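Local structure of conserved hypothetical protein (Sulfolobus solfataricus, 2FNA) at residues A[30-35]-A[171-176]; A[247-252]-A[260-265]; A[84-89]-A[109-114]. The protein binds ADP near a magnesium ion and is probably an ATPase of the AAA+ class, coupling nucleotide hydrolysis to a function not yet known. All coordinates share one frame; numbering follows the deposited sequence. Where two conformers were deposited one is given.

Interaction 1 (A[30-35]-A[171-176])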
loop_
_atom_site.group_PDB
_atom_site.type_symbol
_atom_site.label_atom_id
_atom_site.label_comp_id
_atom_site.label_asym_id
_atom_site.label_seq_id
_atom_site.Cartn_x
_atom_site.Cartn_y
_atom_site.Cartn_z
ATOM N N ALA A 30 14.844 5.069 -11.369
ATOM C CA ALA A 30 15.366 3.740 -11.672
ATOM C C ALA A 30 14.228 2.959 -12.359
ATOM O O ALA A 30 13.079 3.393 -12.354
ATOM C CB ALA A 30 15.804 3.045 -10.404
ATOM N N PRO A 31 14.544 1.832 -12.994
ATOM C CA PRO A 31 13.471 1.003 -13.563
ATOM C C PRO A 31 12.373 0.579 -12.582
ATOM O O PRO A 31 11.226 0.321 -13.004
ATOM C CB PRO A 31 14.232 -0.209 -14.098
ATOM C CG PRO A 31 15.572 0.358 -14.457
ATOM C CD PRO A 31 15.879 1.320 -13.351
ATOM N N ILE A 32 12.739 0.487 -11.300
ATOM C CA ILE A 32 11.792 0.261 -10.212
ATOM C C ILE A 32 11.798 1.414 -9.216
ATOM O O ILE A 32 12.852 1.837 -8.677
ATOM C CB ILE A 32 11.997 -1.115 -9.509
ATOM C CG1 ILE A 32 11.679 -2.254 -10.475
ATOM C CG2 ILE A 32 11.069 -1.251 -8.283
ATOM C CD1 ILE A 32 12.078 -3.592 -9.967
ATOM N N THR A 33 10.602 1.969 -9.038
ATOM C CA THR A 33 10.329 2.972 -8.026
ATOM C C THR A 33 9.450 2.298 -6.951
ATOM O O THR A 33 8.419 1.664 -7.280
ATOM C CB THR A 33 9.671 4.220 -8.645
ATOM O OG1 THR A 33 10.609 4.886 -9.506
ATOM C CG2 THR A 33 9.145 5.185 -7.578
ATOM N N LEU A 34 9.917 2.370 -5.697
ATOM C CA LEU A 34 9.157 1.904 -4.540
ATOM C C LEU A 34 8.459 3.090 -3.879
ATOM O O LEU A 34 9.048 4.150 -3.657
ATOM C CB LEU A 34 10.028 1.185 -3.507
ATOM C CG LEU A 34 10.712 -0.108 -3.929
ATOM C CD1 LEU A 34 11.267 -0.738 -2.678
ATOM C CD2 LEU A 34 9.777 -1.097 -4.667
ATOM N N VAL A 35 7.177 2.905 -3.601
ATOM C CA VAL A 35 6.412 3.883 -2.841
ATOM C C VAL A 35 6.062 3.216 -1.521
ATOM O O VAL A 35 5.311 2.239 -1.481
ATOM C CB VAL A 35 5.148 4.379 -3.604
ATOM C CG1 VAL A 35 4.396 5.423 -2.764
ATOM C CG2 VAL A 35 5.559 5.038 -4.977
ATOM N N ILE A 171 10.334 0.532 -19.900
ATOM C CA ILE A 171 9.394 -0.028 -18.914
ATOM C C ILE A 171 9.828 0.490 -17.554
ATOM O O ILE A 171 10.983 0.287 -17.149
ATOM C CB ILE A 171 9.342 -1.600 -18.926
ATOM C CG1 ILE A 171 8.812 -2.168 -20.254
ATOM C CG2 ILE A 171 8.505 -2.147 -17.760
ATOM C CD1 ILE A 171 7.368 -1.953 -20.525
ATOM N N LYS A 172 8.921 1.223 -16.896
ATOM C CA LYS A 172 9.152 1.816 -15.586
ATOM C C LYS A 172 8.109 1.330 -14.595
ATOM O O LYS A 172 6.922 1.589 -14.774
ATOM C CB LYS A 172 9.078 3.333 -15.681
ATOM C CG LYS A 172 9.971 3.957 -16.707
ATOM C CD LYS A 172 11.426 3.749 -16.376
ATOM C CE LYS A 172 12.370 4.347 -17.430
ATOM N NZ LYS A 172 13.671 3.712 -17.170
ATOM N N PHE A 173 8.541 0.608 -13.559
ATOM C CA PHE A 173 7.634 0.082 -12.560
ATOM C C PHE A 173 7.471 1.033 -11.405
ATOM O O PHE A 173 8.452 1.665 -10.926
ATOM C CB PHE A 173 8.165 -1.222 -11.961
ATOM C CG PHE A 173 8.197 -2.362 -12.920
ATOM C CD1 PHE A 173 7.099 -3.213 -13.033
ATOM C CD2 PHE A 173 9.322 -2.616 -13.682
ATOM C CE1 PHE A 173 7.109 -4.259 -13.932
ATOM C CE2 PHE A 173 9.349 -3.683 -14.561
ATOM C CZ PHE A 173 8.237 -4.501 -14.682
ATOM N N ILE A 174 6.245 1.085 -10.895
ATOM C CA ILE A 174 5.995 1.722 -9.631
ATOM C C ILE A 174 5.348 0.685 -8.730
ATOM O O ILE A 174 4.269 0.170 -9.039
ATOM C CB ILE A 174 5.095 3.001 -9.769
ATOM C CG1 ILE A 174 5.786 4.053 -10.624
ATOM C CG2 ILE A 174 4.769 3.590 -8.397
ATOM C CD1 ILE A 174 4.856 5.177 -11.024
HETATM N N MSE A 175 6.011 0.385 -7.617
HETATM C CA MSE A 175 5.514 -0.637 -6.691
HETATM C C MSE A 175 5.341 -0.025 -5.327
HETATM O O MSE A 175 6.312 0.459 -4.726
HETATM C CB MSE A 175 6.503 -1.816 -6.585
HETATM C CG MSE A 175 6.937 -2.341 -7.939
HETATM SE SE MSE A 175 7.991 -3.982 -7.936
HETATM C CE MSE A 175 8.179 -4.069 -9.796
ATOM N N SER A 176 4.130 -0.109 -4.802
ATOM C CA SER A 176 3.849 0.456 -3.500
ATOM C C SER A 176 3.621 -0.647 -2.485
ATOM O O SER A 176 3.261 -1.765 -2.850
ATOM C CB SER A 176 2.607 1.345 -3.557
ATOM O OG SER A 176 1.445 0.557 -3.701
HETATM O O HOH W 1 10.374 3.674 -11.862
#

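Interaction 2 (A[247-252]-A[260-265]). With ADP (adenosine-5'-diphosphate), chain D.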
loop_
_atom_site.group_PDB
_atom_site.type_symbol
_atom_site.label_atom_id
_atom_site.label_comp_id
_atom_site.label_asym_id
_atom_site.label_seq_id
_atom_site.Cartn_x
_atom_site.Cartn_y
_atom_site.Cartn_z
ATOM N N THR A 247 -8.364 13.287 6.881
ATOM C CA THR A 247 -9.231 13.527 5.724
ATOM C C THR A 247 -10.700 13.196 6.009
ATOM O O THR A 247 -11.570 13.983 5.679
ATOM C CB THR A 247 -8.758 12.683 4.515
ATOM O OG1 THR A 247 -7.406 13.001 4.202
ATOM C CG2 THR A 247 -9.605 12.916 3.230
ATOM N N TYR A 248 -10.957 12.002 6.547
ATOM C CA TYR A 248 -12.293 11.579 6.926
ATOM C C TYR A 248 -12.893 12.551 7.954
ATOM O O TYR A 248 -13.961 13.026 7.753
ATOM C CB TYR A 248 -12.236 10.176 7.530
ATOM C CG TYR A 248 -13.587 9.518 7.710
ATOM C CD1 TYR A 248 -14.174 8.822 6.660
ATOM C CD2 TYR A 248 -14.265 9.571 8.926
ATOM C CE1 TYR A 248 -15.424 8.201 6.814
ATOM C CE2 TYR A 248 -15.508 8.958 9.075
ATOM C CZ TYR A 248 -16.081 8.274 8.019
ATOM O OH TYR A 248 -17.356 7.650 8.141
ATOM N N PHE A 249 -12.152 12.866 9.024
ATOM C CA PHE A 249 -12.567 13.871 9.995
ATOM C C PHE A 249 -12.964 15.167 9.323
ATOM O O PHE A 249 -13.982 15.737 9.630
ATOM C CB PHE A 249 -11.460 14.204 11.008
ATOM C CG PHE A 249 -11.772 15.439 11.811
ATOM C CD1 PHE A 249 -12.639 15.369 12.902
ATOM C CD2 PHE A 249 -11.261 16.673 11.451
ATOM C CE1 PHE A 249 -12.977 16.486 13.606
ATOM C CE2 PHE A 249 -11.600 17.799 12.172
ATOM C CZ PHE A 249 -12.474 17.700 13.248
ATOM N N GLY A 250 -12.119 15.660 8.417
ATOM C CA GLY A 250 -12.393 16.917 7.754
ATOM C C GLY A 250 -13.678 16.820 6.971
ATOM O O GLY A 250 -14.488 17.723 6.994
ATOM N N PHE A 251 -13.889 15.688 6.314
ATOM C CA PHE A 251 -15.094 15.496 5.541
ATOM C C PHE A 251 -16.323 15.515 6.466
ATOM O O PHE A 251 -17.290 16.234 6.200
ATOM C CB PHE A 251 -15.044 14.193 4.725
ATOM C CG PHE A 251 -16.275 13.991 3.867
ATOM C CD1 PHE A 251 -17.458 13.561 4.431
ATOM C CD2 PHE A 251 -16.254 14.282 2.517
ATOM C CE1 PHE A 251 -18.634 13.436 3.672
ATOM C CE2 PHE A 251 -17.402 14.150 1.751
ATOM C CZ PHE A 251 -18.595 13.711 2.333
ATOM N N ILE A 252 -16.277 14.727 7.540
ATOM C CA ILE A 252 -17.397 14.636 8.458
ATOM C C ILE A 252 -17.678 15.964 9.122
ATOM O O ILE A 252 -18.840 16.363 9.256
ATOM C CB ILE A 252 -17.200 13.548 9.556
ATOM C CG1 ILE A 252 -17.047 12.157 8.935
ATOM C CG2 ILE A 252 -18.376 13.541 10.505
ATOM C CD1 ILE A 252 -18.194 11.739 8.073
ATOM N N ASP A 260 -17.434 17.090 18.333
ATOM C CA ASP A 260 -17.387 15.819 19.055
ATOM C C ASP A 260 -17.958 14.704 18.228
ATOM O O ASP A 260 -17.490 13.564 18.299
ATOM C CB ASP A 260 -18.193 15.865 20.353
ATOM C CG ASP A 260 -17.590 16.773 21.402
ATOM O OD1 ASP A 260 -16.425 17.216 21.246
ATOM O OD2 ASP A 260 -18.303 17.035 22.399
ATOM N N PHE A 261 -19.026 15.014 17.496
ATOM C CA PHE A 261 -19.592 14.060 16.561
ATOM C C PHE A 261 -18.576 13.666 15.491
ATOM O O PHE A 261 -18.394 12.481 15.252
ATOM C CB PHE A 261 -20.880 14.607 15.938
ATOM C CG PHE A 261 -21.499 13.702 14.902
ATOM C CD1 PHE A 261 -22.408 12.729 15.273
ATOM C CD2 PHE A 261 -21.186 13.850 13.545
ATOM C CE1 PHE A 261 -22.987 11.909 14.328
ATOM C CE2 PHE A 261 -21.774 13.040 12.591
ATOM C CZ PHE A 261 -22.673 12.061 12.989
ATOM N N ALA A 262 -17.916 14.636 14.863
ATOM C CA ALA A 262 -16.927 14.345 13.803
ATOM C C ALA A 262 -15.723 13.536 14.291
ATOM O O ALA A 262 -15.236 12.656 13.579
ATOM C CB ALA A 262 -16.466 15.614 13.113
ATOM N N ILE A 263 -15.240 13.836 15.488
ATOM C CA ILE A 263 -14.184 13.025 16.107
ATOM C C ILE A 263 -14.624 11.613 16.420
ATOM O O ILE A 263 -13.891 10.668 16.096
ATOM C CB ILE A 263 -13.644 13.688 17.385
ATOM C CG1 ILE A 263 -12.733 14.848 16.977
ATOM C CG2 ILE A 263 -12.861 12.659 18.258
ATOM C CD1 ILE A 263 -12.281 15.712 18.087
ATOM N N ASN A 264 -15.792 11.467 17.071
ATOM C CA ASN A 264 -16.263 10.161 17.474
ATOM C C ASN A 264 -16.567 9.306 16.253
ATOM O O ASN A 264 -16.256 8.123 16.232
ATOM C CB ASN A 264 -17.492 10.275 18.389
ATOM C CG ASN A 264 -17.138 10.755 19.796
ATOM O OD1 ASN A 264 -16.079 10.424 20.335
ATOM N ND2 ASN A 264 -18.028 11.534 20.394
ATOM N N GLN A 265 -17.177 9.901 15.237
ATOM C CA GLN A 265 -17.447 9.153 14.013
ATOM C C GLN A 265 -16.154 8.669 13.332
ATOM O O GLN A 265 -16.091 7.540 12.794
ATOM C CB GLN A 265 -18.283 9.989 13.044
ATOM C CG GLN A 265 -18.587 9.260 11.751
ATOM C CD GLN A 265 -19.852 9.757 11.080
ATOM O OE1 GLN A 265 -20.681 10.421 11.701
ATOM N NE2 GLN A 265 -20.011 9.424 9.803
HETATM P PB ADP D . -2.590 4.714 0.855
HETATM O O1B ADP D . -1.231 5.101 1.345
HETATM O O2B ADP D . -3.320 3.824 1.856
HETATM O O3B ADP D . -2.692 4.259 -0.562
HETATM P PA ADP D . -4.485 6.789 -0.054
HETATM O O1A ADP D . -3.894 7.435 -1.265
HETATM O O2A ADP D . -5.495 5.776 -0.401
HETATM O O3A ADP D . -3.420 6.149 0.996
HETATM O "O5'" ADP D . -4.994 7.971 0.878
HETATM C "C5'" ADP D . -5.796 7.742 2.049
HETATM C "C4'" ADP D . -6.827 8.859 2.198
HETATM O "O4'" ADP D . -6.232 10.065 2.639
HETATM C "C3'" ADP D . -7.539 9.224 0.932
HETATM O "O3'" ADP D . -8.835 9.736 1.308
HETATM C "C2'" ADP D . -6.731 10.372 0.369
HETATM O "O2'" ADP D . -7.504 11.240 -0.449
HETATM C "C1'" ADP D . -6.326 11.064 1.640
HETATM N N9 ADP D . -5.024 11.722 1.615
HETATM C C8 ADP D . -3.850 11.164 1.983
HETATM N N7 ADP D . -2.868 12.062 1.908
HETATM C C5 ADP D . -3.412 13.219 1.460
HETATM C C6 ADP D . -2.942 14.588 1.155
HETATM N N6 ADP D . -1.637 14.905 1.286
HETATM N N1 ADP D . -3.853 15.516 0.745
HETATM C C2 ADP D . -5.161 15.226 0.619
HETATM N N3 ADP D . -5.661 14.008 0.886
HETATM C C4 ADP D . -4.845 13.001 1.304
#

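Interaction 3 (A[84-89]-A[109-114])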
loop_
_atom_site.group_PDB
_atom_site.type_symbol
_atom_site.label_atom_id
_atom_site.label_comp_id
_atom_site.label_asym_id
_atom_site.label_seq_id
_atom_site.Cartn_x
_atom_site.Cartn_y
_atom_site.Cartn_z
ATOM N N GLU A 84 -6.546 -4.483 -17.637
ATOM C CA GLU A 84 -5.684 -3.324 -17.799
ATOM C C GLU A 84 -5.128 -3.201 -19.208
ATOM O O GLU A 84 -5.033 -2.096 -19.743
ATOM C CB GLU A 84 -4.542 -3.334 -16.764
ATOM C CG GLU A 84 -4.968 -2.801 -15.399
ATOM C CD GLU A 84 -5.581 -1.406 -15.465
ATOM O OE1 GLU A 84 -4.871 -0.400 -15.807
ATOM O OE2 GLU A 84 -6.793 -1.330 -15.173
ATOM N N ILE A 85 -4.752 -4.329 -19.801
ATOM C CA ILE A 85 -4.188 -4.347 -21.148
ATOM C C ILE A 85 -5.227 -3.791 -22.123
ATOM O O ILE A 85 -4.890 -3.004 -23.013
ATOM C CB ILE A 85 -3.704 -5.767 -21.547
ATOM C CG1 ILE A 85 -2.416 -6.096 -20.793
ATOM C CG2 ILE A 85 -3.427 -5.884 -23.051
ATOM C CD1 ILE A 85 -2.100 -7.557 -20.733
ATOM N N ASN A 86 -6.488 -4.155 -21.921
ATOM C CA ASN A 86 -7.566 -3.682 -22.789
ATOM C C ASN A 86 -7.741 -2.145 -22.751
ATOM O O ASN A 86 -8.101 -1.523 -23.762
ATOM C CB ASN A 86 -8.881 -4.407 -22.452
ATOM C CG ASN A 86 -8.940 -5.827 -23.025
ATOM O OD1 ASN A 86 -8.295 -6.134 -24.029
ATOM N ND2 ASN A 86 -9.734 -6.690 -22.388
ATOM N N LYS A 87 -7.466 -1.544 -21.592
ATOM C CA LYS A 87 -7.411 -0.089 -21.465
ATOM C C LYS A 87 -6.192 0.495 -22.214
ATOM O O LYS A 87 -6.271 1.579 -22.829
ATOM C CB LYS A 87 -7.340 0.311 -19.993
ATOM C CG LYS A 87 -8.460 -0.219 -19.104
ATOM C CD LYS A 87 -8.260 0.280 -17.687
ATOM C CE LYS A 87 -9.261 -0.306 -16.717
ATOM N NZ LYS A 87 -9.089 0.291 -15.355
ATOM N N LEU A 88 -5.075 -0.237 -22.167
ATOM C CA LEU A 88 -3.817 0.208 -22.767
ATOM C C LEU A 88 -3.807 0.145 -24.298
ATOM O O LEU A 88 -3.232 1.030 -24.940
ATOM C CB LEU A 88 -2.635 -0.587 -22.213
ATOM C CG LEU A 88 -1.261 -0.116 -22.688
ATOM C CD1 LEU A 88 -0.968 1.273 -22.183
ATOM C CD2 LEU A 88 -0.144 -1.068 -22.289
ATOM N N VAL A 89 -4.418 -0.889 -24.878
ATOM C CA VAL A 89 -4.536 -0.981 -26.347
ATOM C C VAL A 89 -5.266 0.239 -26.939
ATOM O O VAL A 89 -4.876 0.752 -27.971
ATOM C CB VAL A 89 -5.221 -2.296 -26.816
ATOM C CG1 VAL A 89 -4.443 -3.500 -26.325
ATOM C CG2 VAL A 89 -6.684 -2.372 -26.367
ATOM N N GLY A 109 -12.453 -8.305 -30.515
ATOM C CA GLY A 109 -11.859 -7.907 -31.803
ATOM C C GLY A 109 -10.846 -6.798 -31.582
ATOM O O GLY A 109 -9.739 -6.831 -32.135
ATOM N N ASN A 110 -11.231 -5.808 -30.776
ATOM C CA ASN A 110 -10.288 -4.811 -30.276
ATOM C C ASN A 110 -9.870 -5.083 -28.822
ATOM O O ASN A 110 -9.421 -4.182 -28.101
ATOM C CB ASN A 110 -10.870 -3.406 -30.409
ATOM C CG ASN A 110 -9.816 -2.388 -30.794
ATOM O OD1 ASN A 110 -9.307 -2.406 -31.920
ATOM N ND2 ASN A 110 -9.475 -1.500 -29.866
ATOM N N GLU A 111 -10.005 -6.340 -28.411
ATOM C CA GLU A 111 -9.683 -6.766 -27.060
ATOM C C GLU A 111 -8.921 -8.077 -27.088
ATOM O O GLU A 111 -8.895 -8.760 -28.106
ATOM C CB GLU A 111 -10.964 -6.945 -26.260
ATOM C CG GLU A 111 -11.528 -5.660 -25.709
ATOM C CD GLU A 111 -12.698 -5.908 -24.771
ATOM O OE1 GLU A 111 -13.402 -6.926 -24.960
ATOM O OE2 GLU A 111 -12.914 -5.088 -23.848
ATOM N N ILE A 112 -8.307 -8.420 -25.955
ATOM C CA ILE A 112 -7.585 -9.683 -25.806
ATOM C C ILE A 112 -8.205 -10.569 -24.729
ATOM O O ILE A 112 -8.894 -10.091 -23.829
ATOM C CB ILE A 112 -6.084 -9.474 -25.463
ATOM C CG1 ILE A 112 -5.903 -8.851 -24.074
ATOM C CG2 ILE A 112 -5.384 -8.628 -26.530
ATOM C CD1 ILE A 112 -4.597 -9.218 -23.421
ATOM N N LYS A 113 -7.943 -11.864 -24.853
ATOM C CA LYS A 113 -8.286 -12.871 -23.846
ATOM C C LYS A 113 -7.095 -13.819 -23.705
ATOM O O LYS A 113 -6.557 -14.292 -24.700
ATOM C CB LYS A 113 -9.536 -13.672 -24.259
ATOM C CG LYS A 113 -10.854 -13.126 -23.723
ATOM N N PHE A 114 -6.669 -14.094 -22.480
ATOM C CA PHE A 114 -5.701 -15.159 -22.278
ATOM C C PHE A 114 -6.446 -16.494 -22.321
ATOM O O PHE A 114 -7.548 -16.594 -21.778
ATOM C CB PHE A 114 -4.966 -14.968 -20.962
ATOM C CG PHE A 114 -4.199 -13.682 -20.893
ATOM C CD1 PHE A 114 -3.048 -13.510 -21.646
ATOM C CD2 PHE A 114 -4.631 -12.636 -20.082
ATOM C CE1 PHE A 114 -2.329 -12.314 -21.590
ATOM C CE2 PHE A 114 -3.913 -11.441 -20.014
ATOM C CZ PHE A 114 -2.763 -11.282 -20.775
#

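Interaction 1 (A[30-35]-A[171-176])
I32 CG1 and the ring of F173 each stand anti to their own carbonyl carbon (chi1 -66° and -67°), which brings I32 CG1 within 4.0 Å of F173 CD2 on one face of the sheet. M175, a selenomethionine, is extended beyond CG and runs back toward the start of its strand, laying CE 3.9 Å from I32 CD1. L34 CD2 closes on M175 CB from the same face. Four straight backbone hydrogen bonds join the strands, among them M175 N to T33 O at 2.7 Å and V35 N to M175 O at 2.8 Å. These are neighbouring strands of the five-stranded parallel sheet of a P-loop ATPase, in the order 2-3-4-1-5 known from AAA+ proteins; strand 32-37 leads into the probable Walker A loop. Helix 158-167 packs on F173 and M175, while helix 43-54 covers the face where V35 CG2 meets I174 CG2 at 3.8 Å. F173 O takes two hydrogens, one from T33 N at 2.9 Å, tilted 28° from the carbonyl plane, and one from a water. That water also donates to A30 O and accepts from T33 OG1 at 2.7 Å, tying the loop end of 30-35 to both strands. S176 OG is hydrogen-bonded to D144 OD1 and E145 N, with its side chain about 6 Å from both magnesium and ADP, a position consistent with the sensor 1 site of AAA+ ATPases.

Interaction 2 (A[247-252]-A[260-265])
No hydrogen bond links the two segments, even where I252 is set against the polar side chain of Q265, the two crossing at about a right angle; the placement of the Q265 amide end is doubtful. The segments belong to a helix hairpin, helices 243-256 and 259-282 joined by a short turn, and their axes run roughly antiparallel at 144° with a closest approach of 8.7 Å. The hairpin is probably part of the helical lid that follows the P-loop core in AAA+ proteins. Its small central residue is A262, which lets the helices approach near the turn; I252 CG2 packs 3.8 Å from A262 CB, and the same methyl of I252 reaches F261 CE2 at the more exposed border. F249 sends its ring across to the second helix because CG is anti to the backbone N (chi1 167°). Its CE1 then touches A262 CB at 3.6 Å and I263 CG1 at 3.8 Å, with the I263 side chain running alongside and pointing the same way. Helix 211-225 packs against this phenyl group too, through L218 and F222. On the same side as F261, and away from F249, Y248 crosses Q265 at about a right angle, its CE2 4.1 Å from Q265 CG, while the tyrosine ring stacks on Y269. One turn before F251, T247 faces the nucleotide instead of the second helix: its OG1 is hydrogen-bonded to P243 O and rests 3.4 Å from C1' of the ADP ribose.

Interaction 3 (A[84-89]-A[109-114])
N86 joins the helix to the strand through its amide oxygen: OD1 accepts the backbone N-H of I112 at 3.0 Å, with an N-H...O angle of 163°. The donor lies in the plane of the amide, on a lone pair of OD1, so this bond helps set the rotation of the group. E111 lies over one face of the amide, its CG 3.7 Å from N86 CG. Its extended chain crosses N86 at about a right angle, and the carboxylate plane is nearly parallel to the amide plane, 18° apart, and displaced above it. E111 OE2, 3.8 Å from N86 ND2, is over the amide face and makes no hydrogen bond with it. I112 takes the less common conformation in which CG1 sits between the backbone N and the carbonyl carbon (chi1 66°); this turns CD1 toward the helix, 3.6 Å from I85 CG2. The two isoleucines cross nearly at right angles. I85 uses its other branch on F114, bringing CD1 to the ring edge at CZ, 3.8 Å away and near the ring plane. One turn on from I85, V89 CG2 packs against N110 O at 3.7 Å, in the loop that precedes strand 112-114. That strand pairs with 105-107 in a small antiparallel hairpin, and F114 N is further held by Q82 OE1 of helix 74-91. Helix 74-91 lies between this hairpin and strand 58-62 at the border of the central sheet: L88 packs on I59, while E84 bonds to Y60 N through OE1 and makes a salt bridge with K87 through OE2. Helix 95-98 touches V89, and F131 of helix 124-133 packs against both I85 and L88.

Interaction 1 joins two inner strands of the sheet of the nucleotide-binding domain, and interaction 3 is nested within the chain loop that it closes. Their centres lie 23 Å apart and their nearest atoms about 8 Å, with helix 74-91 of interaction 3 packing on border strand 58-62 of the sheet whose interior holds interaction 1. Interaction 2 comes later in the chain, on the opposite side of its centre from interaction 1, 35 Å away between centres. ADP lies between these two regions: S176 of interaction 1 approaches the magnesium and ADP, while T247 of interaction 2 touches the ribose. Interaction 3, 42 Å from interaction 2 between centres, is the peripheral member, packing a small antiparallel hairpin against helix 74-91.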